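Long-range contacts in glutamine cyclotransferase (Xanthomonas campestris, PDB 3MBR), which probably cyclises N-terminal glutamine residues of peptides to pyroglutamate, as a glutaminyl cyclase built as a beta-propeller around a bound calcium ion: residues W108-M119 with N151-L162; A164-I172 with T199-I209. The protein carries 1 engineered substitution. All blocks are in the same frame, centred on the assembly; numbering follows the deposited sequence.

Contact 1. Residues W108-M119 with N151-L162; sequences WALTSDDSHLYM and NLNELEWVNGEL. With CA (calcium ion), chain B.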
# COMPACT_ATOMS: atom_id res chain seq x y z
N TRP A 108 0.38 9.58 0.69
CA TRP A 108 0.82 8.40 1.43
C TRP A 108 0.65 7.12 0.67
O TRP A 108 1.66 6.49 0.36
CB TRP A 108 0.09 8.35 2.79
CG TRP A 108 0.58 9.37 3.80
CD1 TRP A 108 0.88 10.67 3.58
CD2 TRP A 108 0.69 9.17 5.19
NE1 TRP A 108 1.23 11.30 4.78
CE2 TRP A 108 1.14 10.37 5.78
CE3 TRP A 108 0.49 8.08 6.01
CZ2 TRP A 108 1.37 10.50 7.16
CZ3 TRP A 108 0.75 8.20 7.41
CH2 TRP A 108 1.14 9.42 7.97
N ALA A 109 -0.58 6.75 0.32
CA ALA A 109 -0.78 5.45 -0.32
C ALA A 109 -1.92 5.50 -1.35
O ALA A 109 -2.77 6.41 -1.30
CB ALA A 109 -0.95 4.34 0.67
N LEU A 110 -1.94 4.51 -2.25
CA LEU A 110 -2.97 4.43 -3.29
C LEU A 110 -3.41 3.02 -3.44
O LEU A 110 -2.58 2.13 -3.26
CB LEU A 110 -2.38 4.83 -4.70
CG LEU A 110 -2.14 6.26 -4.97
CD1 LEU A 110 -1.38 6.43 -6.30
CD2 LEU A 110 -3.51 7.05 -5.03
N THR A 111 -4.65 2.79 -3.88
CA THR A 111 -5.02 1.51 -4.44
C THR A 111 -6.14 1.79 -5.44
O THR A 111 -6.40 2.96 -5.72
CB THR A 111 -5.40 0.47 -3.37
OG1 THR A 111 -5.58 -0.80 -4.02
CG2 THR A 111 -6.70 0.81 -2.61
N SER A 112 -6.80 0.77 -5.97
CA SER A 112 -7.92 1.00 -6.90
C SER A 112 -8.86 -0.14 -6.85
O SER A 112 -8.47 -1.29 -6.52
CB SER A 112 -7.35 1.18 -8.27
OG SER A 112 -6.85 -0.04 -8.80
N ASP A 113 -10.10 0.15 -7.19
CA ASP A 113 -11.09 -0.94 -7.46
C ASP A 113 -11.23 -0.99 -8.98
O ASP A 113 -10.25 -0.72 -9.70
CB ASP A 113 -12.41 -0.75 -6.73
CG ASP A 113 -13.16 0.47 -7.15
OD1 ASP A 113 -12.75 1.18 -8.11
OD2 ASP A 113 -14.17 0.78 -6.49
N ASP A 114 -12.39 -1.42 -9.51
CA ASP A 114 -12.41 -1.44 -11.00
C ASP A 114 -12.78 -0.13 -11.68
O ASP A 114 -12.86 -0.08 -12.92
CB ASP A 114 -13.26 -2.59 -11.57
CG ASP A 114 -14.60 -2.63 -10.99
OD1 ASP A 114 -15.33 -3.65 -11.26
OD2 ASP A 114 -14.96 -1.65 -10.28
N SER A 115 -13.00 0.93 -10.92
CA SER A 115 -13.44 2.18 -11.52
C SER A 115 -12.66 3.37 -11.00
O SER A 115 -12.53 4.37 -11.72
CB SER A 115 -14.91 2.44 -11.16
OG SER A 115 -15.70 1.40 -11.72
N HIS A 116 -12.14 3.30 -9.76
CA HIS A 116 -11.59 4.50 -9.11
C HIS A 116 -10.31 4.18 -8.39
O HIS A 116 -10.07 3.03 -8.02
CB HIS A 116 -12.50 5.09 -8.05
CG HIS A 116 -13.73 5.66 -8.64
ND1 HIS A 116 -14.84 4.88 -8.84
CD2 HIS A 116 -13.97 6.86 -9.22
CE1 HIS A 116 -15.79 5.62 -9.43
NE2 HIS A 116 -15.27 6.82 -9.69
N LEU A 117 -9.52 5.23 -8.16
CA LEU A 117 -8.38 5.08 -7.26
C LEU A 117 -8.80 5.56 -5.90
O LEU A 117 -9.74 6.36 -5.78
CB LEU A 117 -7.20 6.00 -7.72
CG LEU A 117 -6.83 5.90 -9.18
CD1 LEU A 117 -5.63 6.81 -9.37
CD2 LEU A 117 -6.56 4.49 -9.67
N TYR A 118 -8.13 5.06 -4.87
CA TYR A 118 -8.34 5.44 -3.45
C TYR A 118 -7.02 5.89 -2.90
O TYR A 118 -6.03 5.21 -3.05
CB TYR A 118 -8.93 4.24 -2.66
CG TYR A 118 -10.26 3.82 -3.19
CD1 TYR A 118 -10.35 2.91 -4.24
CD2 TYR A 118 -11.40 4.33 -2.65
CE1 TYR A 118 -11.61 2.56 -4.80
CE2 TYR A 118 -12.64 3.97 -3.13
CZ TYR A 118 -12.76 3.08 -4.21
OH TYR A 118 -14.03 2.69 -4.70
N MET A 119 -6.99 7.09 -2.36
CA MET A 119 -5.74 7.69 -1.87
C MET A 119 -5.84 8.02 -0.36
O MET A 119 -6.76 8.67 0.13
CB MET A 119 -5.56 9.05 -2.63
CG MET A 119 -4.39 9.80 -2.18
SD MET A 119 -4.09 11.30 -3.16
CE MET A 119 -2.98 12.30 -2.10
N ASN A 151 -3.40 8.19 9.72
CA ASN A 151 -2.08 7.53 9.64
C ASN A 151 -2.20 6.18 9.02
O ASN A 151 -1.54 5.25 9.42
CB ASN A 151 -1.38 7.42 11.03
CG ASN A 151 -0.66 8.65 11.37
OD1 ASN A 151 0.57 8.77 11.14
ND2 ASN A 151 -1.36 9.57 11.96
N LEU A 152 -2.69 6.19 7.79
CA LEU A 152 -2.85 4.94 6.99
C LEU A 152 -1.78 4.84 5.93
O LEU A 152 -1.80 5.64 4.93
CB LEU A 152 -4.20 4.92 6.40
CG LEU A 152 -5.38 5.00 7.35
CD1 LEU A 152 -6.75 5.03 6.70
CD2 LEU A 152 -5.42 3.95 8.54
N ASN A 153 -0.67 4.16 6.21
CA ASN A 153 0.54 4.37 5.42
C ASN A 153 0.47 3.39 4.17
O ASN A 153 1.39 3.47 3.29
CB ASN A 153 1.91 4.15 6.21
CG ASN A 153 2.19 2.65 6.53
OD1 ASN A 153 1.32 1.84 6.48
ND2 ASN A 153 3.40 2.30 6.84
N GLU A 154 -0.52 2.46 4.09
CA GLU A 154 -0.62 1.62 2.87
C GLU A 154 -2.03 1.15 2.69
O GLU A 154 -2.73 0.88 3.70
CB GLU A 154 0.36 0.42 3.05
CG GLU A 154 0.28 -0.71 1.99
CD GLU A 154 0.56 -0.36 0.51
OE1 GLU A 154 0.78 -1.30 -0.29
OE2 GLU A 154 0.42 0.85 0.15
N LEU A 155 -2.44 1.02 1.42
CA LEU A 155 -3.81 0.56 1.09
C LEU A 155 -3.76 -0.60 0.13
O LEU A 155 -2.76 -0.74 -0.67
CB LEU A 155 -4.54 1.69 0.33
CG LEU A 155 -4.80 2.98 1.16
CD1 LEU A 155 -5.53 4.00 0.26
CD2 LEU A 155 -5.58 2.74 2.41
N GLU A 156 -4.83 -1.40 0.13
CA GLU A 156 -4.96 -2.39 -0.92
C GLU A 156 -6.45 -2.73 -1.02
O GLU A 156 -7.09 -3.03 0.02
CB GLU A 156 -4.17 -3.64 -0.58
CG GLU A 156 -4.15 -4.68 -1.73
CD GLU A 156 -3.47 -4.19 -2.99
OE1 GLU A 156 -3.51 -4.99 -3.96
OE2 GLU A 156 -2.83 -3.10 -3.02
N TRP A 157 -7.00 -2.78 -2.21
CA TRP A 157 -8.37 -3.17 -2.43
C TRP A 157 -8.48 -4.66 -2.50
O TRP A 157 -7.76 -5.28 -3.32
CB TRP A 157 -8.89 -2.58 -3.76
CG TRP A 157 -10.37 -2.69 -3.87
CD1 TRP A 157 -11.07 -3.69 -4.48
CD2 TRP A 157 -11.31 -1.78 -3.34
NE1 TRP A 157 -12.46 -3.44 -4.38
CE2 TRP A 157 -12.62 -2.28 -3.68
CE3 TRP A 157 -11.21 -0.59 -2.64
CZ2 TRP A 157 -13.79 -1.58 -3.38
CZ3 TRP A 157 -12.43 0.11 -2.32
CH2 TRP A 157 -13.66 -0.41 -2.69
N VAL A 158 -9.34 -5.28 -1.69
CA VAL A 158 -9.42 -6.79 -1.66
C VAL A 158 -10.89 -7.14 -1.58
O VAL A 158 -11.54 -6.88 -0.58
CB VAL A 158 -8.69 -7.31 -0.42
CG1 VAL A 158 -8.76 -8.85 -0.40
CG2 VAL A 158 -7.22 -6.90 -0.39
N ASN A 159 -11.39 -7.75 -2.65
CA ASN A 159 -12.80 -8.30 -2.63
C ASN A 159 -13.83 -7.30 -2.10
O ASN A 159 -14.63 -7.61 -1.20
CB ASN A 159 -12.86 -9.55 -1.76
CG ASN A 159 -11.98 -10.69 -2.28
OD1 ASN A 159 -11.39 -11.44 -1.48
ND2 ASN A 159 -11.81 -10.79 -3.61
N GLY A 160 -13.83 -6.09 -2.63
CA GLY A 160 -14.84 -5.14 -2.32
C GLY A 160 -14.64 -4.38 -1.06
O GLY A 160 -15.54 -3.65 -0.65
N GLU A 161 -13.48 -4.59 -0.42
CA GLU A 161 -13.19 -3.88 0.82
C GLU A 161 -11.85 -3.20 0.68
O GLU A 161 -11.02 -3.59 -0.17
CB GLU A 161 -13.10 -4.86 1.99
CG GLU A 161 -14.48 -5.39 2.32
CD GLU A 161 -14.52 -6.39 3.44
OE1 GLU A 161 -15.37 -6.27 4.30
OE2 GLU A 161 -13.71 -7.32 3.45
N LEU A 162 -11.65 -2.20 1.51
CA LEU A 162 -10.36 -1.50 1.52
C LEU A 162 -9.53 -2.01 2.72
O LEU A 162 -10.02 -1.92 3.87
CB LEU A 162 -10.60 0.02 1.55
CG LEU A 162 -9.41 0.96 1.62
CD1 LEU A 162 -8.61 0.78 0.30
CD2 LEU A 162 -9.88 2.35 1.72
CA CA B . -0.96 -1.95 -1.95
O HOH W 1 0.40 2.38 -2.23
O HOH W 2 -1.18 -0.20 -3.61
O HOH W 3 -3.21 -1.56 -5.19
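Trp157 of strand 152-158 packs one side of its indole against the hairpin residues Asp113 and Tyr118, while Glu161 O lies over the other face. Asp113 CB sits 3.5 Å from the centroid of the Trp157 five-membered ring, a CH-pi contact. The six-membered ring forms an offset stack with the Tyr118 ring, planes 20° apart, with Trp157 CZ3 3.5 Å from Tyr118 CZ. Trp157 reaches both because its CG is anti to the backbone N (chi1 -167°). Asp113 braces the tyrosine: Tyr118 OH donates to Asp113 OD2 (2.6 Å) from above the carboxylate plane, while OD1 takes the backbone N-H groups of Ser115 (an Asx turn) and His116, together an Asx motif.

Trp157 N donates to Thr111 OG1 over 3.0 Å. That oxygen is anti to the backbone N of Thr111 (chi1 -172°), leaving Thr111 CG2 between N and the carbonyl carbon, a tight 3.5 Å from Leu162 CD1. Ala109 CB rests above the backbone at Glu154 CA, and the indole edge of Trp108 meets Leu152 O and Asn151 OD1.

The glutamates flanking Leu155 bend at chi2 toward the calcium ion, which binds Glu154 OE1, Leu155 O and Glu156 OE2; a water bridges Thr111 OG1 and Glu156 OE2, 2.7 Å from the latter. Beside this calcium, innermost strands 109-112 and 152-158 of adjacent blades run nearly parallel, a pairing characteristic of a beta-propeller.

Contact 2. Residues A164-I172 with T199-I209; sequences ANVWLTSRI and TDSTNDVLNGI. With CA (calcium ion), chain B.
Strands 164-166 and 206-209 run antiparallel, their directions 172° apart, yet their axes approach no closer than 7.8 Å and no hydrogen bond joins the two segments. Ile172 and Ile209 reach toward each other tip to tip, with Ile172 CD1 3.7 Å from Ile209 CD1; the latter methyl also lies against the backbone N of Asn165. Asn165 lays its amide across Leu206, bringing OD1 to 3.6 Å from Leu206 CD2. Its ND2 donates to Asn153 OD1, and Asn153 ND2 in turn donates to Leu206 O, linking the two segments indirectly.

This is a junction between beta-propeller blades: 206-209 belongs to the innermost strand of one blade, and Ile209 O binds the calcium ion at 2.3 Å.

Beyond the strands, Trp167 swings its indole against the 199-205 loop, CG between the backbone N and the carbonyl carbon (chi1 69°). Ser201 CB sits over one face, 3.8 Å from the centroid of the Trp167 six-membered ring, and Leu168 CB over the opposite face. Thr199 O approaches the ring edge, and Val205 CG1 packs obliquely at 4.1 Å from Trp167 CE3. Asp200 shapes the loop that meets this ring: its OD2 accepts the Thr202 N-H in an Asx turn, and also the Thr202 hydroxyl.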
# COMPACT_ATOMS: atom_id res chain seq x y z
N ALA A 164 -6.27 -1.24 4.98
CA ALA A 164 -5.37 -0.09 5.26
C ALA A 164 -4.48 -0.44 6.42
O ALA A 164 -4.96 -0.86 7.49
CB ALA A 164 -6.22 1.15 5.63
N ASN A 165 -3.17 -0.27 6.22
CA ASN A 165 -2.26 -0.43 7.36
C ASN A 165 -2.28 0.75 8.29
O ASN A 165 -2.26 1.90 7.81
CB ASN A 165 -0.82 -0.59 6.86
CG ASN A 165 0.11 -1.08 7.94
OD1 ASN A 165 -0.08 -2.19 8.46
ND2 ASN A 165 1.14 -0.29 8.27
N VAL A 166 -2.30 0.47 9.61
CA VAL A 166 -2.27 1.45 10.68
C VAL A 166 -0.89 1.14 11.42
O VAL A 166 -0.73 0.26 12.36
CB VAL A 166 -3.37 1.12 11.72
CG1 VAL A 166 -3.43 2.24 12.62
CG2 VAL A 166 -4.75 0.90 11.03
N TRP A 167 0.15 1.75 10.95
CA TRP A 167 1.45 1.44 11.45
C TRP A 167 1.63 1.69 12.89
O TRP A 167 2.50 1.09 13.46
CB TRP A 167 2.57 2.21 10.68
CG TRP A 167 2.57 3.80 10.93
CD1 TRP A 167 1.85 4.82 10.25
CD2 TRP A 167 3.41 4.49 11.90
NE1 TRP A 167 2.23 6.09 10.76
CE2 TRP A 167 3.13 5.89 11.80
CE3 TRP A 167 4.31 4.03 12.91
CZ2 TRP A 167 3.78 6.82 12.60
CZ3 TRP A 167 4.99 5.01 13.71
CH2 TRP A 167 4.71 6.32 13.56
N LEU A 168 0.91 2.65 13.47
CA LEU A 168 1.24 2.88 14.83
C LEU A 168 0.59 1.84 15.75
O LEU A 168 1.00 1.75 16.92
CB LEU A 168 1.08 4.32 15.29
CG LEU A 168 -0.26 4.79 15.09
CD1 LEU A 168 -0.88 4.48 16.38
CD2 LEU A 168 -0.05 6.38 14.76
N THR A 169 -0.30 1.02 15.20
CA THR A 169 -0.80 -0.06 16.05
C THR A 169 -0.43 -1.46 15.50
O THR A 169 -0.75 -2.45 16.20
CB THR A 169 -2.35 -0.08 16.17
OG1 THR A 169 -2.72 -1.28 16.84
CG2 THR A 169 -2.93 -0.19 14.87
N SER A 170 0.33 -1.51 14.38
CA SER A 170 0.72 -2.83 13.68
C SER A 170 -0.48 -3.75 13.04
O SER A 170 -0.40 -4.94 12.57
CB SER A 170 1.64 -3.65 14.63
OG SER A 170 2.80 -2.83 14.91
N ARG A 171 -1.54 -3.09 12.88
CA ARG A 171 -2.76 -3.67 12.46
C ARG A 171 -3.10 -3.26 11.08
O ARG A 171 -2.79 -2.12 10.65
CB ARG A 171 -3.91 -3.29 13.42
CG ARG A 171 -3.78 -3.96 14.77
CD ARG A 171 -4.83 -3.44 15.73
NE ARG A 171 -4.55 -3.84 17.11
CZ ARG A 171 -5.41 -4.11 18.05
NH1 ARG A 171 -6.75 -4.12 17.81
NH2 ARG A 171 -4.90 -4.43 19.24
N ILE A 172 -3.79 -4.16 10.37
CA ILE A 172 -4.49 -3.74 9.13
C ILE A 172 -5.95 -3.63 9.46
O ILE A 172 -6.52 -4.51 10.20
CB ILE A 172 -4.22 -4.80 8.07
CG1 ILE A 172 -2.66 -4.77 7.74
CG2 ILE A 172 -5.12 -4.58 6.83
CD1 ILE A 172 -2.30 -5.84 6.74
N THR A 199 9.67 2.94 17.61
CA THR A 199 9.54 2.80 16.14
C THR A 199 8.93 4.05 15.57
O THR A 199 7.92 4.47 16.08
CB THR A 199 8.55 1.59 15.84
OG1 THR A 199 9.22 0.40 16.30
CG2 THR A 199 8.23 1.42 14.37
N ASP A 200 9.51 4.69 14.59
CA ASP A 200 8.79 5.75 13.83
C ASP A 200 8.46 5.29 12.42
O ASP A 200 8.77 4.12 12.05
CB ASP A 200 9.52 7.09 13.91
CG ASP A 200 10.84 7.04 13.27
OD1 ASP A 200 11.78 7.66 13.81
OD2 ASP A 200 10.87 6.43 12.18
N SER A 201 7.79 6.12 11.62
CA SER A 201 7.23 5.62 10.39
C SER A 201 8.32 5.39 9.33
O SER A 201 8.04 4.86 8.28
CB SER A 201 6.12 6.52 9.78
OG SER A 201 6.70 7.78 9.51
N THR A 202 9.54 5.76 9.66
CA THR A 202 10.68 5.47 8.80
C THR A 202 11.40 4.18 9.13
O THR A 202 12.32 3.78 8.35
CB THR A 202 11.70 6.64 8.87
OG1 THR A 202 12.55 6.50 10.03
CG2 THR A 202 11.04 8.06 8.86
N ASN A 203 11.07 3.54 10.28
CA ASN A 203 11.77 2.32 10.83
C ASN A 203 11.21 1.09 10.07
O ASN A 203 10.55 1.29 9.10
CB ASN A 203 11.60 2.22 12.37
CG ASN A 203 12.51 3.16 13.09
OD1 ASN A 203 12.12 3.76 14.09
ND2 ASN A 203 13.77 3.33 12.59
N ASP A 204 11.33 -0.15 10.59
CA ASP A 204 10.93 -1.31 9.74
C ASP A 204 9.43 -1.67 9.80
O ASP A 204 9.03 -2.81 10.22
CB ASP A 204 11.85 -2.54 10.06
CG ASP A 204 13.35 -2.28 9.82
OD1 ASP A 204 14.18 -3.24 10.03
OD2 ASP A 204 13.75 -1.13 9.46
N VAL A 205 8.60 -0.67 9.46
CA VAL A 205 7.16 -0.80 9.59
C VAL A 205 6.65 -1.59 8.40
O VAL A 205 7.23 -1.58 7.27
CB VAL A 205 6.42 0.54 9.59
CG1 VAL A 205 6.62 1.30 10.95
CG2 VAL A 205 6.80 1.41 8.43
N LEU A 206 5.50 -2.26 8.59
CA LEU A 206 4.73 -2.83 7.45
C LEU A 206 4.38 -1.67 6.54
O LEU A 206 3.96 -0.59 7.02
CB LEU A 206 3.47 -3.54 8.01
CG LEU A 206 2.78 -4.53 7.03
CD1 LEU A 206 1.93 -5.58 7.76
CD2 LEU A 206 1.88 -3.89 6.00
N ASN A 207 4.55 -1.86 5.25
CA ASN A 207 4.30 -0.73 4.36
C ASN A 207 3.91 -1.21 2.99
O ASN A 207 3.82 -0.40 2.05
CB ASN A 207 5.51 0.20 4.31
CG ASN A 207 5.14 1.60 4.19
OD1 ASN A 207 5.77 2.39 4.90
ND2 ASN A 207 4.30 1.96 3.25
N GLY A 208 3.67 -2.50 2.79
CA GLY A 208 3.31 -3.00 1.46
C GLY A 208 2.23 -4.05 1.65
O GLY A 208 2.48 -5.02 2.42
N ILE A 209 1.09 -3.88 1.04
CA ILE A 209 0.01 -4.86 1.07
C ILE A 209 -0.38 -5.07 -0.39
O ILE A 209 -0.80 -4.08 -1.03
CB ILE A 209 -1.22 -4.40 1.89
CG1 ILE A 209 -0.79 -4.05 3.34
CG2 ILE A 209 -2.24 -5.53 1.84
CD1 ILE A 209 -1.89 -3.28 4.08
CA CA B . -0.96 -1.95 -1.95
O HOH W 2 -1.18 -0.20 -3.61

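From the N terminus, contact 1 comes first, closing a loop of 31 residues that carries the outer strands of the blade begun by strand 109-112. Contact 2, closing a 26-residue loop that includes strand 182-187, opens only after contact 1 has closed, so the two stand in series, neither nesting nor crossing. Strand 161-166 serves both: 152-158 and 161-166 are neighbours in one sheet, which contact 1 joins to the preceding blade and contact 2 to the following one. Their centres are 16 Å apart, but the backbone of Glu154 probably bonds to that of Asn165, with Glu154 O 2.8 Å from Asn165 N. Both contacts also supply ligands to the same calcium ion, whose coordination Leu26 O completes.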